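Local atomic coordinates of S-adenosyl-L-methionine-dependent 2-deoxy-scyllo-inosamine dehydrogenase (Bacillus circulans, PDB entry 4M7S), a protein that catalyses the radical S-adenosyl-L-methionine-dependent two-electron oxidation of 2-deoxy-scyllo-inosamine to amino-dideoxy-scyllo-inosose in butirosin biosynthesis, using two [4Fe-4S] clusters. Residues 39-51 with 197-209. Residues are numbered along the deposited sequence; the frame is centred on the assembly and turned at random.
Sequences ALYKTLMEQLSSL and MGNIGEQHISDIW
The primary amide of Gln47 bridges the loop 200-204 and the first turn of helix 205-209 through both of its polar atoms. Gln47 NE2 donates to Ile200 O at 3.0 Å, lying in that carbonyl's plane and on a lone pair, whereas Gln47 OE1 accepts from Ile205 N at 2.9 Å, with the donor well above the amide carbonyl plane. An extended chain beyond CG (chi2 175°) carries the amide across to these two backbone groups, one at each end of the loop that leads into helix 205-209. His204 forms the second polar link: its NE2 donates to Ser50 OG at 2.8 Å, nearly in the ring plane. At the N-cap of helix 205-209, His204 ND1 accepts from Ser206 N (2.9 Å), so the two ring nitrogens are engaged in opposite roles and the ring's rotation is fixed. Gln47 CB lies over one face in a CH-pi contact, 3.9 Å from the centroid of the His204 ring.

Apolar contacts flank this polar centre. Toward the start of helix 38-50, Ile200 CD1 packs on Leu44 CB at 3.6 Å, and Leu40 CD1 rests against Gly201 CA. Beyond the histidine, Leu51 spreads its methyls, CD1 to Ile205 CG2 and CD2 to Ser206 CB (3.7 Å). Away from both clusters, the contact thus joins a radical SAM domain helix to the C-terminal region binding the second [4Fe-4S] cluster; Leu44 and Ile205 both reach Ile8 of strand 7-10, while Tyr41 and the selenomethionine Met45 pack against helix 71-81.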
ATOM      1  N   ALA A  39      12.764   0.789 -13.883  1.00 23.19           N
ATOM      2  CA  ALA A  39      12.992   2.213 -14.046  1.00 23.69           C
ATOM      3  C   ALA A  39      11.947   3.025 -13.283  1.00 29.66           C
ATOM      4  O   ALA A  39      12.250   4.083 -12.736  1.00 27.57           O
ATOM      5  CB  ALA A  39      12.961   2.578 -15.496  1.00 26.22           C
ATOM      6  N   LEU A  40      10.707   2.545 -13.262  1.00 26.73           N
ATOM      7  CA  LEU A  40       9.650   3.265 -12.545  1.00 20.29           C
ATOM      8  C   LEU A  40       9.870   3.156 -11.044  1.00 19.99           C
ATOM      9  O   LEU A  40       9.664   4.123 -10.301  1.00 20.93           O
ATOM     10  CB  LEU A  40       8.255   2.751 -12.921  1.00 24.19           C
ATOM     11  CG  LEU A  40       7.080   3.509 -12.279  1.00 26.23           C
ATOM     12  CD1 LEU A  40       7.067   4.969 -12.736  1.00 27.76           C
ATOM     13  CD2 LEU A  40       5.747   2.830 -12.592  1.00 25.96           C
ATOM     14  N   TYR A  41      10.285   1.977 -10.589  1.00 22.25           N
ATOM     15  CA  TYR A  41      10.580   1.801  -9.178  1.00 21.74           C
ATOM     16  C   TYR A  41      11.777   2.658  -8.776  1.00 23.60           C
ATOM     17  O   TYR A  41      11.817   3.190  -7.665  1.00 22.02           O
ATOM     18  CB  TYR A  41      10.844   0.337  -8.826  1.00 21.66           C
ATOM     19  CG  TYR A  41      10.954   0.115  -7.329  1.00 20.20           C
ATOM     20  CD1 TYR A  41       9.813  -0.057  -6.555  1.00 22.12           C
ATOM     21  CD2 TYR A  41      12.190   0.109  -6.691  1.00 20.12           C
ATOM     22  CE1 TYR A  41       9.897  -0.244  -5.190  1.00 22.83           C
ATOM     23  CE2 TYR A  41      12.289  -0.090  -5.318  1.00 21.05           C
ATOM     24  CZ  TYR A  41      11.132  -0.271  -4.583  1.00 25.05           C
ATOM     25  OH  TYR A  41      11.203  -0.457  -3.227  1.00 30.02           O
ATOM     26  N   LYS A  42      12.753   2.796  -9.671  1.00 22.89           N
ATOM     27  CA  LYS A  42      13.879   3.674  -9.365  1.00 24.76           C
ATOM     28  C   LYS A  42      13.466   5.141  -9.202  1.00 25.61           C
ATOM     29  O   LYS A  42      13.930   5.806  -8.272  1.00 25.96           O
ATOM     30  CB  LYS A  42      15.024   3.548 -10.380  1.00 22.58           C
ATOM     31  CG  LYS A  42      16.198   4.472 -10.055  1.00 23.98           C
ATOM     32  CD  LYS A  42      17.492   3.987 -10.699  1.00 24.84           C
ATOM     33  CE  LYS A  42      18.643   4.976 -10.506  1.00 29.64           C
ATOM     34  NZ  LYS A  42      18.344   6.302 -11.084  1.00 29.95           N
ATOM     35  N   THR A  43      12.613   5.667 -10.081  1.00 25.70           N
ATOM     36  CA  THR A  43      12.225   7.066  -9.889  1.00 24.43           C
ATOM     37  C   THR A  43      11.402   7.244  -8.613  1.00 21.66           C
ATOM     38  O   THR A  43      11.486   8.281  -7.977  1.00 24.32           O
ATOM     39  CB  THR A  43      11.564   7.786 -11.123  1.00 35.36           C
ATOM     40  OG1 THR A  43      10.263   8.278 -10.779  1.00 43.28           O
ATOM     41  CG2 THR A  43      11.461   6.907 -12.322  1.00 26.60           C
ATOM     42  N   LEU A  44      10.629   6.232  -8.224  1.00 21.38           N
ATOM     43  CA  LEU A  44       9.925   6.305  -6.941  1.00 20.04           C
ATOM     44  C   LEU A  44      10.913   6.364  -5.772  1.00 22.56           C
ATOM     45  O   LEU A  44      10.723   7.132  -4.823  1.00 22.30           O
ATOM     46  CB  LEU A  44       8.984   5.114  -6.750  1.00 14.89           C
ATOM     47  CG  LEU A  44       8.241   5.126  -5.406  1.00 23.88           C
ATOM     48  CD1 LEU A  44       7.351   6.379  -5.257  1.00 21.00           C
ATOM     49  CD2 LEU A  44       7.411   3.870  -5.224  1.00 20.62           C
HETATM   50  N   MSE A  45      11.957   5.537  -5.834  1.00 21.76           N
HETATM   51  CA  MSE A  45      13.005   5.565  -4.813  1.00 24.36           C
HETATM   52  C   MSE A  45      13.652   6.954  -4.727  1.00 21.53           C
HETATM   53  O   MSE A  45      13.912   7.462  -3.637  1.00 24.14           O
HETATM   54  CB  MSE A  45      14.078   4.495  -5.094  1.00 23.11           C
HETATM   55  CG  MSE A  45      13.614   3.043  -4.859  1.00 24.76           C
HETATM   56 SE   MSE A  45      12.978   2.742  -3.026  1.00 43.03          SE
HETATM   57  CE  MSE A  45      11.072   2.834  -3.382  1.00 24.24           C
ATOM     58  N   GLU A  46      13.915   7.555  -5.884  1.00 20.05           N
ATOM     59  CA  GLU A  46      14.554   8.862  -5.943  1.00 24.38           C
ATOM     60  C   GLU A  46      13.666   9.931  -5.338  1.00 24.73           C
ATOM     61  O   GLU A  46      14.153  10.870  -4.708  1.00 25.46           O
ATOM     62  CB  GLU A  46      14.870   9.230  -7.394  1.00 27.10           C
ATOM     63  CG  GLU A  46      15.939   8.362  -8.039  1.00 33.11           C
ATOM     64  CD  GLU A  46      16.056   8.624  -9.525  1.00 42.07           C
ATOM     65  OE1 GLU A  46      15.087   9.171 -10.109  1.00 43.72           O
ATOM     66  OE2 GLU A  46      17.111   8.288 -10.107  1.00 47.41           O
ATOM     67  N   GLN A  47      12.363   9.807  -5.563  1.00 22.78           N
ATOM     68  CA  GLN A  47      11.417  10.786  -5.039  1.00 24.16           C
ATOM     69  C   GLN A  47      11.282  10.623  -3.537  1.00 23.61           C
ATOM     70  O   GLN A  47      11.283  11.610  -2.797  1.00 22.92           O
ATOM     71  CB  GLN A  47      10.048  10.643  -5.712  1.00 22.49           C
ATOM     72  CG  GLN A  47      10.091  10.921  -7.208  1.00 24.20           C
ATOM     73  CD  GLN A  47       8.755  10.666  -7.869  1.00 27.60           C
ATOM     74  OE1 GLN A  47       7.728  10.531  -7.189  1.00 23.93           O
ATOM     75  NE2 GLN A  47       8.758  10.583  -9.195  1.00 30.48           N
ATOM     76  N   LEU A  48      11.182   9.373  -3.093  1.00 18.96           N
ATOM     77  CA  LEU A  48      11.053   9.089  -1.668  1.00 22.00           C
ATOM     78  C   LEU A  48      12.343   9.477  -0.966  1.00 23.39           C
ATOM     79  O   LEU A  48      12.336   9.958   0.175  1.00 21.13           O
ATOM     80  CB  LEU A  48      10.689   7.614  -1.419  1.00 18.62           C
ATOM     81  CG  LEU A  48       9.272   7.164  -1.784  1.00 16.69           C
ATOM     82  CD1 LEU A  48       9.059   5.675  -1.423  1.00 16.20           C
ATOM     83  CD2 LEU A  48       8.217   8.045  -1.083  1.00 18.33           C
ATOM     84  N   SER A  49      13.462   9.298  -1.662  1.00 24.61           N
ATOM     85  CA  SER A  49      14.748   9.708  -1.104  1.00 24.71           C
ATOM     86  C   SER A  49      14.845  11.222  -0.939  1.00 26.63           C
ATOM     87  O   SER A  49      15.405  11.708   0.041  1.00 27.60           O
ATOM     88  CB  SER A  49      15.911   9.204  -1.966  1.00 24.08           C
ATOM     89  OG  SER A  49      17.123   9.397  -1.284  1.00 31.03           O
ATOM     90  N   SER A  50      14.315  11.964  -1.910  1.00 25.57           N
ATOM     91  CA  SER A  50      14.342  13.427  -1.869  1.00 25.87           C
ATOM     92  C   SER A  50      13.484  13.972  -0.711  1.00 25.43           C
ATOM     93  O   SER A  50      13.588  15.142  -0.335  1.00 26.18           O
ATOM     94  CB  SER A  50      13.828  13.991  -3.189  1.00 27.99           C
ATOM     95  OG  SER A  50      12.431  13.764  -3.323  1.00 26.29           O
ATOM     96  N   LEU A  51      12.635  13.121  -0.153  1.00 23.73           N
ATOM     97  CA  LEU A  51      11.794  13.495   0.987  1.00 28.59           C
ATOM     98  C   LEU A  51      12.380  12.992   2.310  1.00 33.10           C
ATOM     99  O   LEU A  51      11.793  13.208   3.361  1.00 34.08           O
ATOM    100  CB  LEU A  51      10.387  12.912   0.817  1.00 25.70           C
ATOM    101  CG  LEU A  51       9.533  13.393  -0.357  1.00 23.91           C
ATOM    102  CD1 LEU A  51       8.373  12.423  -0.619  1.00 20.50           C
ATOM    103  CD2 LEU A  51       9.007  14.813  -0.102  1.00 22.39           C
HETATM  104  N   MSE A 197      -4.767  10.180  -8.334  1.00 25.19           N
HETATM  105  CA  MSE A 197      -4.361  11.515  -7.900  1.00 26.69           C
HETATM  106  C   MSE A 197      -3.248  12.060  -8.789  1.00 27.53           C
HETATM  107  O   MSE A 197      -3.030  13.264  -8.871  1.00 28.23           O
HETATM  108  CB  MSE A 197      -3.915  11.464  -6.438  1.00 23.16           C
HETATM  109  CG  MSE A 197      -5.018  10.977  -5.504  1.00 25.42           C
HETATM  110 SE   MSE A 197      -6.466  12.264  -5.485  1.00 46.52          SE
HETATM  111  CE  MSE A 197      -7.400  11.609  -3.893  1.00 32.72           C
ATOM    112  N   GLY A 198      -2.553  11.157  -9.463  1.00 26.54           N
ATOM    113  CA  GLY A 198      -1.533  11.535 -10.426  1.00 25.02           C
ATOM    114  C   GLY A 198      -0.723  10.297 -10.745  1.00 27.00           C
ATOM    115  O   GLY A 198      -1.148   9.187 -10.435  1.00 21.79           O
ATOM    116  N   ASN A 199       0.441  10.482 -11.359  1.00 27.32           N
ATOM    117  CA  ASN A 199       1.296   9.362 -11.732  1.00 24.76           C
ATOM    118  C   ASN A 199       2.753   9.765 -11.494  1.00 24.80           C
ATOM    119  O   ASN A 199       3.186  10.819 -11.958  1.00 24.84           O
ATOM    120  CB  ASN A 199       1.051   8.985 -13.204  1.00 25.89           C
ATOM    121  CG  ASN A 199       1.832   7.750 -13.632  1.00 28.57           C
ATOM    122  OD1 ASN A 199       3.066   7.789 -13.733  1.00 27.42           O
ATOM    123  ND2 ASN A 199       1.118   6.644 -13.884  1.00 23.65           N
ATOM    124  N   ILE A 200       3.493   8.941 -10.756  1.00 27.25           N
ATOM    125  CA  ILE A 200       4.863   9.271 -10.366  1.00 30.59           C
ATOM    126  C   ILE A 200       5.862   9.191 -11.519  1.00 33.65           C
ATOM    127  O   ILE A 200       6.998   9.657 -11.392  1.00 37.00           O
ATOM    128  CB  ILE A 200       5.370   8.376  -9.219  1.00 29.15           C
ATOM    129  CG1 ILE A 200       5.364   6.909  -9.658  1.00 30.37           C
ATOM    130  CG2 ILE A 200       4.534   8.588  -7.963  1.00 27.54           C
ATOM    131  CD1 ILE A 200       6.341   6.064  -8.922  1.00 31.23           C
ATOM    132  N   GLY A 201       5.443   8.604 -12.637  1.00 31.46           N
ATOM    133  CA  GLY A 201       6.245   8.639 -13.845  1.00 31.57           C
ATOM    134  C   GLY A 201       6.190  10.011 -14.504  1.00 36.00           C
ATOM    135  O   GLY A 201       6.977  10.308 -15.404  1.00 36.43           O
ATOM    136  N   GLU A 202       5.260  10.856 -14.060  1.00 33.57           N
ATOM    137  CA  GLU A 202       5.057  12.151 -14.710  1.00 38.13           C
ATOM    138  C   GLU A 202       5.193  13.321 -13.740  1.00 32.99           C
ATOM    139  O   GLU A 202       5.237  14.473 -14.151  1.00 33.32           O
ATOM    140  CB  GLU A 202       3.668  12.221 -15.350  1.00 47.96           C
ATOM    141  CG  GLU A 202       3.217  10.981 -16.102  1.00 56.44           C
ATOM    142  CD  GLU A 202       1.719  11.000 -16.386  1.00 63.85           C
ATOM    143  OE1 GLU A 202       1.110  12.089 -16.287  1.00 67.71           O
ATOM    144  OE2 GLU A 202       1.154   9.929 -16.698  1.00 65.34           O
ATOM    145  N   GLN A 203       5.236  13.026 -12.450  1.00 34.08           N
ATOM    146  CA  GLN A 203       5.153  14.075 -11.449  1.00 35.62           C
ATOM    147  C   GLN A 203       5.654  13.557 -10.112  1.00 30.56           C
ATOM    148  O   GLN A 203       5.501  12.378  -9.804  1.00 31.05           O
ATOM    149  CB  GLN A 203       3.695  14.537 -11.323  1.00 40.00           C
ATOM    150  CG  GLN A 203       3.467  15.707 -10.394  1.00 41.29           C
ATOM    151  CD  GLN A 203       2.084  16.309 -10.566  1.00 43.79           C
ATOM    152  OE1 GLN A 203       1.115  15.600 -10.856  1.00 41.43           O
ATOM    153  NE2 GLN A 203       1.989  17.624 -10.408  1.00 44.16           N
ATOM    154  N   HIS A 204       6.263  14.438  -9.325  1.00 28.19           N
ATOM    155  CA  HIS A 204       6.800  14.058  -8.026  1.00 28.41           C
ATOM    156  C   HIS A 204       5.686  13.660  -7.073  1.00 28.97           C
ATOM    157  O   HIS A 204       4.643  14.316  -6.999  1.00 27.44           O
ATOM    158  CB  HIS A 204       7.619  15.203  -7.427  1.00 29.58           C
ATOM    159  CG  HIS A 204       8.564  14.769  -6.348  1.00 31.14           C
ATOM    160  ND1 HIS A 204       8.139  14.363  -5.105  1.00 26.16           N
ATOM    161  CD2 HIS A 204       9.921  14.700  -6.328  1.00 34.68           C
ATOM    162  CE1 HIS A 204       9.188  14.039  -4.365  1.00 27.32           C
ATOM    163  NE2 HIS A 204      10.280  14.241  -5.080  1.00 33.46           N
ATOM    164  N   ILE A 205       5.908  12.582  -6.333  1.00 26.36           N
ATOM    165  CA  ILE A 205       4.864  12.072  -5.465  1.00 25.13           C
ATOM    166  C   ILE A 205       4.511  13.061  -4.363  1.00 28.20           C
ATOM    167  O   ILE A 205       3.394  13.041  -3.850  1.00 24.21           O
ATOM    168  CB  ILE A 205       5.216  10.705  -4.872  1.00 24.21           C
ATOM    169  CG1 ILE A 205       3.955  10.072  -4.260  1.00 25.15           C
ATOM    170  CG2 ILE A 205       6.373  10.835  -3.881  1.00 22.97           C
ATOM    171  CD1 ILE A 205       4.155   8.695  -3.727  1.00 28.38           C
ATOM    172  N   SER A 206       5.447  13.942  -4.011  1.00 22.65           N
ATOM    173  CA  SER A 206       5.140  14.948  -3.011  1.00 27.76           C
ATOM    174  C   SER A 206       4.163  15.967  -3.579  1.00 28.89           C
ATOM    175  O   SER A 206       3.292  16.476  -2.865  1.00 30.62           O
ATOM    176  CB  SER A 206       6.408  15.666  -2.553  1.00 31.24           C
ATOM    177  OG  SER A 206       6.083  16.671  -1.613  1.00 31.65           O
ATOM    178  N   ASP A 207       4.334  16.293  -4.859  1.00 31.67           N
ATOM    179  CA  ASP A 207       3.455  17.250  -5.528  1.00 33.02           C
ATOM    180  C   ASP A 207       2.062  16.663  -5.745  1.00 28.87           C
ATOM    181  O   ASP A 207       1.066  17.382  -5.723  1.00 30.89           O
ATOM    182  CB  ASP A 207       4.054  17.681  -6.867  1.00 37.02           C
ATOM    183  CG  ASP A 207       5.317  18.506  -6.702  1.00 42.91           C
ATOM    184  OD1 ASP A 207       5.417  19.258  -5.710  1.00 47.33           O
ATOM    185  OD2 ASP A 207       6.204  18.403  -7.570  1.00 42.80           O
ATOM    186  N   ILE A 208       2.004  15.356  -5.980  1.00 24.70           N
ATOM    187  CA  ILE A 208       0.731  14.666  -6.111  1.00 27.59           C
ATOM    188  C   ILE A 208       0.024  14.656  -4.760  1.00 27.59           C
ATOM    189  O   ILE A 208      -1.145  15.028  -4.653  1.00 28.91           O
ATOM    190  CB  ILE A 208       0.940  13.225  -6.612  1.00 24.98           C
ATOM    191  CG1 ILE A 208       1.484  13.243  -8.048  1.00 26.48           C
ATOM    192  CG2 ILE A 208      -0.353  12.422  -6.535  1.00 23.21           C
ATOM    193  CD1 ILE A 208       2.022  11.892  -8.506  1.00 27.09           C
ATOM    194  N   TRP A 209       0.753  14.238  -3.730  1.00 26.86           N
ATOM    195  CA  TRP A 209       0.257  14.212  -2.362  1.00 25.73           C
ATOM    196  C   TRP A 209      -0.331  15.552  -1.931  1.00 28.06           C
ATOM    197  O   TRP A 209      -1.324  15.597  -1.197  1.00 28.33           O
ATOM    198  CB  TRP A 209       1.388  13.798  -1.408  1.00 26.03           C
ATOM    199  CG  TRP A 209       0.951  13.684   0.029  1.00 24.50           C
ATOM    200  CD1 TRP A 209       1.204  14.570   1.047  1.00 28.12           C
ATOM    201  CD2 TRP A 209       0.179  12.628   0.597  1.00 24.44           C
ATOM    202  NE1 TRP A 209       0.635  14.117   2.213  1.00 30.03           N
ATOM    203  CE2 TRP A 209      -0.002  12.928   1.961  1.00 29.62           C
ATOM    204  CE3 TRP A 209      -0.392  11.457   0.078  1.00 24.11           C
ATOM    205  CZ2 TRP A 209      -0.726  12.093   2.816  1.00 30.52           C
ATOM    206  CZ3 TRP A 209      -1.098  10.632   0.923  1.00 25.48           C
ATOM    207  CH2 TRP A 209      -1.267  10.957   2.281  1.00 26.24           C
TER